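Local coordinates for protein RNA polymerase ECF-subfamily sigma factor (Streptomyces venezuelae, PDB 6DXO) that acts as an ECF-subfamily sigma factor that directs RNA polymerase to specific promoters for aerial mycelium formation, and is captured here in complex with an anti-sigma factor, at residues F48-R53 / V70-N75; Q104-L109 / A118-V123. All blocks are in the same frame, centred on the assembly; numbering follows the deposited sequence.

Interaction 1 of 2, residues F48-R53 / V70-N75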
ATOM      1  N   PHE A  48      -4.724   1.587   5.946  1.00 14.40           N
ATOM      2  CA  PHE A  48      -5.338   0.304   5.625  1.00 19.23           C
ATOM      3  C   PHE A  48      -5.762  -0.495   6.860  1.00 22.88           C
ATOM      4  O   PHE A  48      -6.818  -1.157   6.856  1.00 17.33           O
ATOM      5  CB  PHE A  48      -4.419  -0.519   4.718  1.00 15.50           C
ATOM      6  CG  PHE A  48      -4.423  -0.055   3.302  1.00 15.11           C
ATOM      7  CD1 PHE A  48      -3.506   0.906   2.861  1.00 17.96           C
ATOM      8  CD2 PHE A  48      -5.354  -0.551   2.405  1.00 16.07           C
ATOM      9  CE1 PHE A  48      -3.528   1.347   1.540  1.00 17.67           C
ATOM     10  CE2 PHE A  48      -5.373  -0.127   1.081  1.00 17.14           C
ATOM     11  CZ  PHE A  48      -4.460   0.829   0.641  1.00 15.92           C
ATOM     12  N   LEU A  49      -4.941  -0.454   7.906  1.00 19.54           N
ATOM     13  CA  LEU A  49      -5.271  -1.182   9.130  1.00 30.29           C
ATOM     14  C   LEU A  49      -6.564  -0.668   9.767  1.00 27.22           C
ATOM     15  O   LEU A  49      -7.359  -1.447  10.313  1.00 26.38           O
ATOM     16  CB  LEU A  49      -4.107  -1.144  10.126  1.00 24.13           C
ATOM     17  CG  LEU A  49      -2.943  -2.091   9.818  1.00 27.83           C
ATOM     18  CD1 LEU A  49      -1.779  -1.838  10.759  1.00 37.27           C
ATOM     19  CD2 LEU A  49      -3.405  -3.537   9.922  1.00 32.05           C
ATOM     20  N   ARG A  50      -6.784   0.642   9.684  1.00 23.57           N
ATOM     21  CA  ARG A  50      -7.997   1.233  10.231  1.00 22.96           C
ATOM     22  C   ARG A  50      -9.223   0.820   9.415  1.00 24.28           C
ATOM     23  O   ARG A  50     -10.265   0.485   9.979  1.00 28.03           O
ATOM     24  CB  ARG A  50      -7.875   2.760  10.293  1.00 27.85           C
ATOM     25  CG  ARG A  50      -9.044   3.457  10.940  1.00 43.16           C
ATOM     26  CD  ARG A  50      -8.878   3.519  12.446  1.00 58.69           C
ATOM     27  NE  ARG A  50      -7.861   4.490  12.842  1.00 68.73           N
ATOM     28  CZ  ARG A  50      -8.126   5.745  13.193  1.00 68.51           C
ATOM     29  NH1 ARG A  50      -9.378   6.181  13.198  1.00 73.75           N
ATOM     30  NH2 ARG A  50      -7.143   6.563  13.540  1.00 64.39           N
ATOM     31  N   ALA A  51      -9.086   0.824   8.094  1.00 19.60           N
ATOM     32  CA  ALA A  51     -10.175   0.439   7.206  1.00 21.64           C
ATOM     33  C   ALA A  51     -10.571  -1.000   7.501  1.00 27.36           C
ATOM     34  O   ALA A  51     -11.753  -1.352   7.525  1.00 23.70           O
ATOM     35  CB  ALA A  51      -9.754   0.578   5.760  1.00 17.27           C
ATOM     36  N   LEU A  52      -9.554  -1.823   7.713  1.00 22.55           N
ATOM     37  CA  LEU A  52      -9.744  -3.250   7.940  1.00 18.63           C
ATOM     38  C   LEU A  52     -10.490  -3.460   9.237  1.00 21.89           C
ATOM     39  O   LEU A  52     -11.473  -4.200   9.288  1.00 25.91           O
ATOM     40  CB  LEU A  52      -8.376  -3.936   7.985  1.00 22.36           C
ATOM     41  CG  LEU A  52      -8.323  -5.437   8.278  1.00 25.59           C
ATOM     42  CD1 LEU A  52      -7.022  -6.002   7.725  1.00 31.30           C
ATOM     43  CD2 LEU A  52      -8.410  -5.675   9.764  1.00 34.29           C
ATOM     44  N   ARG A  53     -10.037  -2.784  10.286  1.00 23.69           N
ATOM     45  CA  ARG A  53     -10.660  -2.919  11.599  1.00 31.79           C
ATOM     46  C   ARG A  53     -12.109  -2.425  11.622  1.00 31.58           C
ATOM     47  O   ARG A  53     -12.889  -2.862  12.462  1.00 31.54           O
ATOM     48  CB  ARG A  53      -9.835  -2.198  12.671  1.00 30.20           C
ATOM     49  CG  ARG A  53      -8.451  -2.797  12.892  1.00 39.53           C
ATOM     50  CD  ARG A  53      -7.831  -2.276  14.172  1.00 46.70           C
ATOM     51  NE  ARG A  53      -7.528  -0.850  14.103  1.00 51.32           N
ATOM     52  CZ  ARG A  53      -6.300  -0.354  13.998  1.00 55.04           C
ATOM     53  NH1 ARG A  53      -5.255  -1.173  13.953  1.00 55.88           N
ATOM     54  NH2 ARG A  53      -6.115   0.959  13.946  1.00 52.96           N
ATOM     55  N   VAL A  70      -8.936   7.564   1.504  1.00 18.94           N
ATOM     56  CA  VAL A  70      -8.392   8.915   1.456  1.00 21.62           C
ATOM     57  C   VAL A  70      -8.827   9.742   2.666  1.00 21.05           C
ATOM     58  O   VAL A  70      -8.029  10.477   3.271  1.00 17.82           O
ATOM     59  CB  VAL A  70      -8.743   9.605   0.126  1.00 26.22           C
ATOM     60  CG1 VAL A  70      -8.415  11.080   0.198  1.00 34.26           C
ATOM     61  CG2 VAL A  70      -7.976   8.933  -1.030  1.00 32.40           C
ATOM     62  N   THR A  71     -10.087   9.592   3.050  1.00 17.82           N
ATOM     63  CA  THR A  71     -10.588  10.331   4.193  1.00 18.23           C
ATOM     64  C   THR A  71      -9.980   9.832   5.498  1.00 19.75           C
ATOM     65  O   THR A  71      -9.712  10.618   6.389  1.00 21.38           O
ATOM     66  CB  THR A  71     -12.145  10.354   4.227  1.00 16.62           C
ATOM     67  OG1 THR A  71     -12.655   9.014   4.250  1.00 27.51           O
ATOM     68  CG2 THR A  71     -12.677  11.031   2.987  1.00 23.94           C
ATOM     69  N   ILE A  72      -9.722   8.524   5.594  1.00 17.81           N
ATOM     70  CA  ILE A  72      -9.006   7.979   6.742  1.00 20.26           C
ATOM     71  C   ILE A  72      -7.576   8.495   6.843  1.00 20.90           C
ATOM     72  O   ILE A  72      -7.113   8.838   7.926  1.00 23.39           O
ATOM     73  CB  ILE A  72      -8.995   6.427   6.723  1.00 20.77           C
ATOM     74  CG1 ILE A  72     -10.385   5.884   7.059  1.00 24.16           C
ATOM     75  CG2 ILE A  72      -7.945   5.873   7.695  1.00 18.00           C
ATOM     76  CD1 ILE A  72     -10.560   4.422   6.682  1.00 23.49           C
ATOM     77  N   ALA A  73      -6.871   8.536   5.709  1.00 15.76           N
ATOM     78  CA  ALA A  73      -5.493   8.997   5.702  1.00 18.52           C
ATOM     79  C   ALA A  73      -5.475  10.469   6.084  1.00 19.46           C
ATOM     80  O   ALA A  73      -4.616  10.904   6.832  1.00 19.44           O
ATOM     81  CB  ALA A  73      -4.830   8.783   4.329  1.00 15.26           C
ATOM     82  N   ARG A  74      -6.433  11.220   5.557  1.00 19.50           N
ATOM     83  CA  ARG A  74      -6.578  12.634   5.926  1.00 21.13           C
ATOM     84  C   ARG A  74      -6.699  12.819   7.451  1.00 21.17           C
ATOM     85  O   ARG A  74      -6.022  13.676   8.032  1.00 26.34           O
ATOM     86  CB  ARG A  74      -7.756  13.282   5.201  1.00 20.76           C
ATOM     87  CG  ARG A  74      -7.854  14.798   5.476  1.00 25.82           C
ATOM     88  CD  ARG A  74      -8.963  15.434   4.686  1.00 23.95           C
ATOM     89  NE  ARG A  74     -10.255  14.806   4.930  1.00 24.12           N
ATOM     90  CZ  ARG A  74     -11.301  14.950   4.127  1.00 22.97           C
ATOM     91  NH1 ARG A  74     -11.190  15.697   3.032  1.00 26.59           N
ATOM     92  NH2 ARG A  74     -12.449  14.342   4.410  1.00 24.32           N
ATOM     93  N   ASN A  75      -7.515  11.980   8.080  1.00 22.55           N
ATOM     94  CA  ASN A  75      -7.708  11.978   9.537  1.00 29.37           C
ATOM     95  C   ASN A  75      -6.392  11.658  10.259  1.00 31.76           C
ATOM     96  O   ASN A  75      -6.049  12.296  11.251  1.00 28.86           O
ATOM     97  CB  ASN A  75      -8.792  10.957   9.979  1.00 29.38           C
ATOM     98  CG  ASN A  75     -10.239  11.359   9.599  1.00 35.78           C
ATOM     99  OD1 ASN A  75     -10.596  12.531   9.540  1.00 31.60           O
ATOM    100  ND2 ASN A  75     -11.081  10.350   9.375  1.00 30.78           N
TER

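Interaction 2 of 2, residues Q104-L109 / A118-V123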
ATOM      1  N   GLN A 104      16.003  -5.153   7.335  1.00 27.32           N
ATOM      2  CA  GLN A 104      14.592  -5.304   6.973  1.00 23.36           C
ATOM      3  C   GLN A 104      14.438  -5.906   5.573  1.00 23.84           C
ATOM      4  O   GLN A 104      13.714  -6.875   5.371  1.00 24.29           O
ATOM      5  CB  GLN A 104      13.840  -3.975   7.064  1.00 30.36           C
ATOM      6  CG  GLN A 104      12.325  -4.192   7.011  1.00 30.38           C
ATOM      7  CD  GLN A 104      11.510  -2.933   7.251  1.00 41.25           C
ATOM      8  OE1 GLN A 104      10.395  -2.806   6.739  1.00 37.74           O
ATOM      9  NE2 GLN A 104      12.047  -2.007   8.046  1.00 34.49           N
ATOM     10  N   GLU A 105      15.135  -5.324   4.607  1.00 23.36           N
ATOM     11  CA  GLU A 105      15.109  -5.822   3.242  1.00 28.92           C
ATOM     12  C   GLU A 105      15.594  -7.268   3.150  1.00 23.82           C
ATOM     13  O   GLU A 105      15.046  -8.058   2.382  1.00 21.49           O
ATOM     14  CB  GLU A 105      15.968  -4.944   2.336  1.00 28.33           C
ATOM     15  CG  GLU A 105      15.993  -5.416   0.897  1.00 34.99           C
ATOM     16  CD  GLU A 105      16.626  -4.404  -0.030  1.00 46.90           C
ATOM     17  OE1 GLU A 105      17.269  -3.459   0.481  1.00 53.42           O
ATOM     18  OE2 GLU A 105      16.474  -4.552  -1.264  1.00 47.37           O
ATOM     19  N   CYS A 106      16.628  -7.610   3.918  1.00 21.03           N
ATOM     20  CA  CYS A 106      17.155  -8.974   3.880  1.00 22.06           C
ATOM     21  C   CYS A 106      16.096  -9.987   4.332  1.00 21.99           C
ATOM     22  O   CYS A 106      15.818 -10.960   3.633  1.00 21.23           O
ATOM     23  CB  CYS A 106      18.427  -9.105   4.730  1.00 26.92           C
ATOM     24  SG  CYS A 106      19.315 -10.675   4.499  1.00 28.29           S
ATOM     25  N   VAL A 107      15.492  -9.757   5.492  1.00 21.42           N
ATOM     26  CA  VAL A 107      14.471 -10.686   5.984  1.00 23.22           C
ATOM     27  C   VAL A 107      13.242 -10.738   5.067  1.00 22.34           C
ATOM     28  O   VAL A 107      12.633 -11.785   4.898  1.00 22.93           O
ATOM     29  CB  VAL A 107      14.023 -10.388   7.442  1.00 31.87           C
ATOM     30  CG1 VAL A 107      15.187 -10.531   8.412  1.00 25.37           C
ATOM     31  CG2 VAL A 107      13.373  -9.022   7.550  1.00 34.98           C
ATOM     32  N   THR A 108      12.882  -9.606   4.476  1.00 17.09           N
ATOM     33  CA  THR A 108      11.717  -9.556   3.589  1.00 17.71           C
ATOM     34  C   THR A 108      11.965 -10.382   2.328  1.00 18.29           C
ATOM     35  O   THR A 108      11.178 -11.252   1.971  1.00 16.18           O
ATOM     36  CB  THR A 108      11.391  -8.117   3.210  1.00 16.41           C
ATOM     37  OG1 THR A 108      11.130  -7.372   4.412  1.00 21.56           O
ATOM     38  CG2 THR A 108      10.149  -8.064   2.313  1.00 20.58           C
ATOM     39  N   LEU A 109      13.090 -10.136   1.676  1.00 16.18           N
ATOM     40  CA  LEU A 109      13.439 -10.917   0.490  1.00 14.00           C
ATOM     41  C   LEU A 109      13.615 -12.408   0.795  1.00 16.85           C
ATOM     42  O   LEU A 109      13.099 -13.246   0.065  1.00 17.86           O
ATOM     43  CB  LEU A 109      14.705 -10.361  -0.151  1.00 17.37           C
ATOM     44  CG  LEU A 109      14.667  -8.974  -0.799  1.00 17.76           C
ATOM     45  CD1 LEU A 109      16.097  -8.496  -0.995  1.00 18.24           C
ATOM     46  CD2 LEU A 109      13.927  -8.998  -2.112  1.00 20.43           C
ATOM     47  N   ALA A 118      21.504 -16.602  -2.667  1.00 22.44           N
ATOM     48  CA  ALA A 118      22.066 -16.116  -3.928  1.00 22.78           C
ATOM     49  C   ALA A 118      21.178 -15.080  -4.623  1.00 23.34           C
ATOM     50  O   ALA A 118      21.660 -14.036  -5.068  1.00 20.85           O
ATOM     51  CB  ALA A 118      22.363 -17.283  -4.873  1.00 24.13           C
ATOM     52  N   GLU A 119      19.882 -15.371  -4.717  1.00 18.52           N
ATOM     53  CA  GLU A 119      18.928 -14.431  -5.303  1.00 23.06           C
ATOM     54  C   GLU A 119      18.921 -13.128  -4.500  1.00 19.37           C
ATOM     55  O   GLU A 119      19.001 -12.047  -5.082  1.00 21.85           O
ATOM     56  CB  GLU A 119      17.516 -15.039  -5.380  1.00 19.01           C
ATOM     57  CG  GLU A 119      17.364 -16.130  -6.451  1.00 19.47           C
ATOM     58  CD  GLU A 119      16.311 -17.167  -6.097  1.00 30.02           C
ATOM     59  OE1 GLU A 119      15.655 -17.078  -5.061  1.00 28.35           O
ATOM     60  OE2 GLU A 119      16.153 -18.167  -6.956  1.00 32.85           O
ATOM     61  N   THR A 120      18.856 -13.236  -3.170  1.00 16.41           N
ATOM     62  CA  THR A 120      18.900 -12.053  -2.299  1.00 19.61           C
ATOM     63  C   THR A 120      20.184 -11.237  -2.506  1.00 22.52           C
ATOM     64  O   THR A 120      20.168 -10.003  -2.580  1.00 19.65           O
ATOM     65  CB  THR A 120      18.737 -12.455  -0.817  1.00 24.10           C
ATOM     66  OG1 THR A 120      17.448 -13.062  -0.639  1.00 18.99           O
ATOM     67  CG2 THR A 120      18.848 -11.241   0.105  1.00 19.38           C
ATOM     68  N   ALA A 121      21.307 -11.928  -2.605  1.00 21.55           N
ATOM     69  CA  ALA A 121      22.566 -11.240  -2.865  1.00 25.27           C
ATOM     70  C   ALA A 121      22.497 -10.415  -4.151  1.00 23.90           C
ATOM     71  O   ALA A 121      22.904  -9.247  -4.168  1.00 25.93           O
ATOM     72  CB  ALA A 121      23.724 -12.231  -2.911  1.00 29.70           C
ATOM     73  N   ARG A 122      21.955 -11.007  -5.215  1.00 17.15           N
ATOM     74  CA  ARG A 122      21.844 -10.303  -6.492  1.00 20.23           C
ATOM     75  C   ARG A 122      20.978  -9.054  -6.376  1.00 22.52           C
ATOM     76  O   ARG A 122      21.346  -7.989  -6.880  1.00 22.98           O
ATOM     77  CB  ARG A 122      21.287 -11.200  -7.602  1.00 27.05           C
ATOM     78  CG  ARG A 122      22.009 -12.515  -7.799  1.00 33.77           C
ATOM     79  CD  ARG A 122      23.448 -12.337  -8.269  1.00 45.54           C
ATOM     80  NE  ARG A 122      24.049 -13.637  -8.557  1.00 50.14           N
ATOM     81  CZ  ARG A 122      24.602 -14.427  -7.640  1.00 51.34           C
ATOM     82  NH1 ARG A 122      24.649 -14.046  -6.368  1.00 50.58           N
ATOM     83  NH2 ARG A 122      25.111 -15.601  -7.995  1.00 38.34           N
ATOM     84  N   VAL A 123      19.821  -9.181  -5.720  1.00 18.53           N
ATOM     85  CA  VAL A 123      18.924  -8.036  -5.532  1.00 18.32           C
ATOM     86  C   VAL A 123      19.532  -6.910  -4.695  1.00 20.87           C
ATOM     87  O   VAL A 123      19.346  -5.719  -5.003  1.00 20.71           O
ATOM     88  CB  VAL A 123      17.613  -8.472  -4.848  1.00 21.86           C
ATOM     89  CG1 VAL A 123      16.740  -7.244  -4.499  1.00 19.29           C
ATOM     90  CG2 VAL A 123      16.865  -9.445  -5.739  1.00 23.83           C
TER

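Interaction 1 of 2, residues F48-R53 / V70-N75
R50 and A51 meet I72 in a small apolar contact between helix 37-53 and helix 65-79, within sigma-70 region 2. One branched side chain does the work from the second helix. The CD1 of I72 comes to 4.0 Å from the CB of A51. The CG2 of I72 lies 4.1 Å from the CB of R50. The branches divide because CG1 is anti to the carbonyl carbon (chi1 -72°) and carries CD1 to A51, while CG2 points to the arginine stem. R50 touches with its aliphatic root, CB and CG, and crosses I72 obliquely. It also touches L76 of helix 65-79. The CA atoms of A51 and I72 are 7.6 Å apart. T47 also touches I72, and W68 and L69 touch A51. The neighbouring F48 and L52 pack on helix 12-31 and on the other chain of the complex. Replacing I72 by alanine would remove both branches and would probably leave the methyl of A51 and the stem of R50 without their partner, opening a gap between the helices. No hydrogen bond or salt bridge crosses between the segments. The join therefore rests on burial and shape.

Interaction 2 of 2, residues Q104-L109 / A118-V123
The carboxylate of E105 is the one flat group that reaches across to the other helix, and its OE2 lies 4.2 Å from the CG1 of V123. This is a loose touch on a methyl, not a polar bond. No ring takes part and nothing stacks. The rest is mainly aliphatic packing between helix 101-112 and helix 117-124. The short segments run at 138° to each other, closer to antiparallel than parallel, with axes 10.2 Å apart.

L109 is the centre. Its CD1 meets the CG1 of V123 tip to tip at 3.8 Å. The same CD1 of L109 lies 4.0 Å from the CG2 of T120. Nearer the backbone, the CB of L109 is 3.9 Å from the OG1 of T120. With chi1 at -62°, the OG1 of T120 sits anti to its carbonyl carbon, and the methyl CG2, anti to the backbone N, turns to L109 and to the sulfur of C106. The OG1 bonds to the carbonyl of S116, one turn back. On the first helix, T108 OG1 donates to the O of Q104 at 2.8 Å, from 42° out of the carbonyl plane. That oxygen also accepts from the N of T108.

L115, in the turn between the helices, touches L109, T120 and V123. M124 packs on E105, C106 and L109. E61 of the other chain of the complex packs on E105, T108 and L109. Both helices belong to sigma-70 region 4. As in related factors, helix 117-124 is probably the first helix of the helix-turn-helix that reads the -35 element, with helix 128-144 following it. C106 also touches L134 of that last helix.

No hydrogen bond links the two segments. The threonine hydroxyls are spent within their own helices or just beside them, so the pair is joined mainly by apolar packing around L109.

How the interactions relate
From the N terminus, helices 4-7 and 12-31 come first. Interaction 1 then closes a loop of 16 residues between its segments, 48-53 and 70-75, and so joins helix 37-53 to helix 65-79 in region 2. Helix 37-53 also carries the probable polymerase core binding motif, residues 42-45. The unmodelled residues 81-87 and helix 89-98 follow. Interaction 2 closes a shorter loop in region 4, eight residues between its segments, joining helices 101-112 and 117-124. The loops lie in series and neither nest nor cross. The centres of interactions 1 and 2 are about 30 Å apart. Each contact ties helices within its own region, and the other chain of the complex packs beside both.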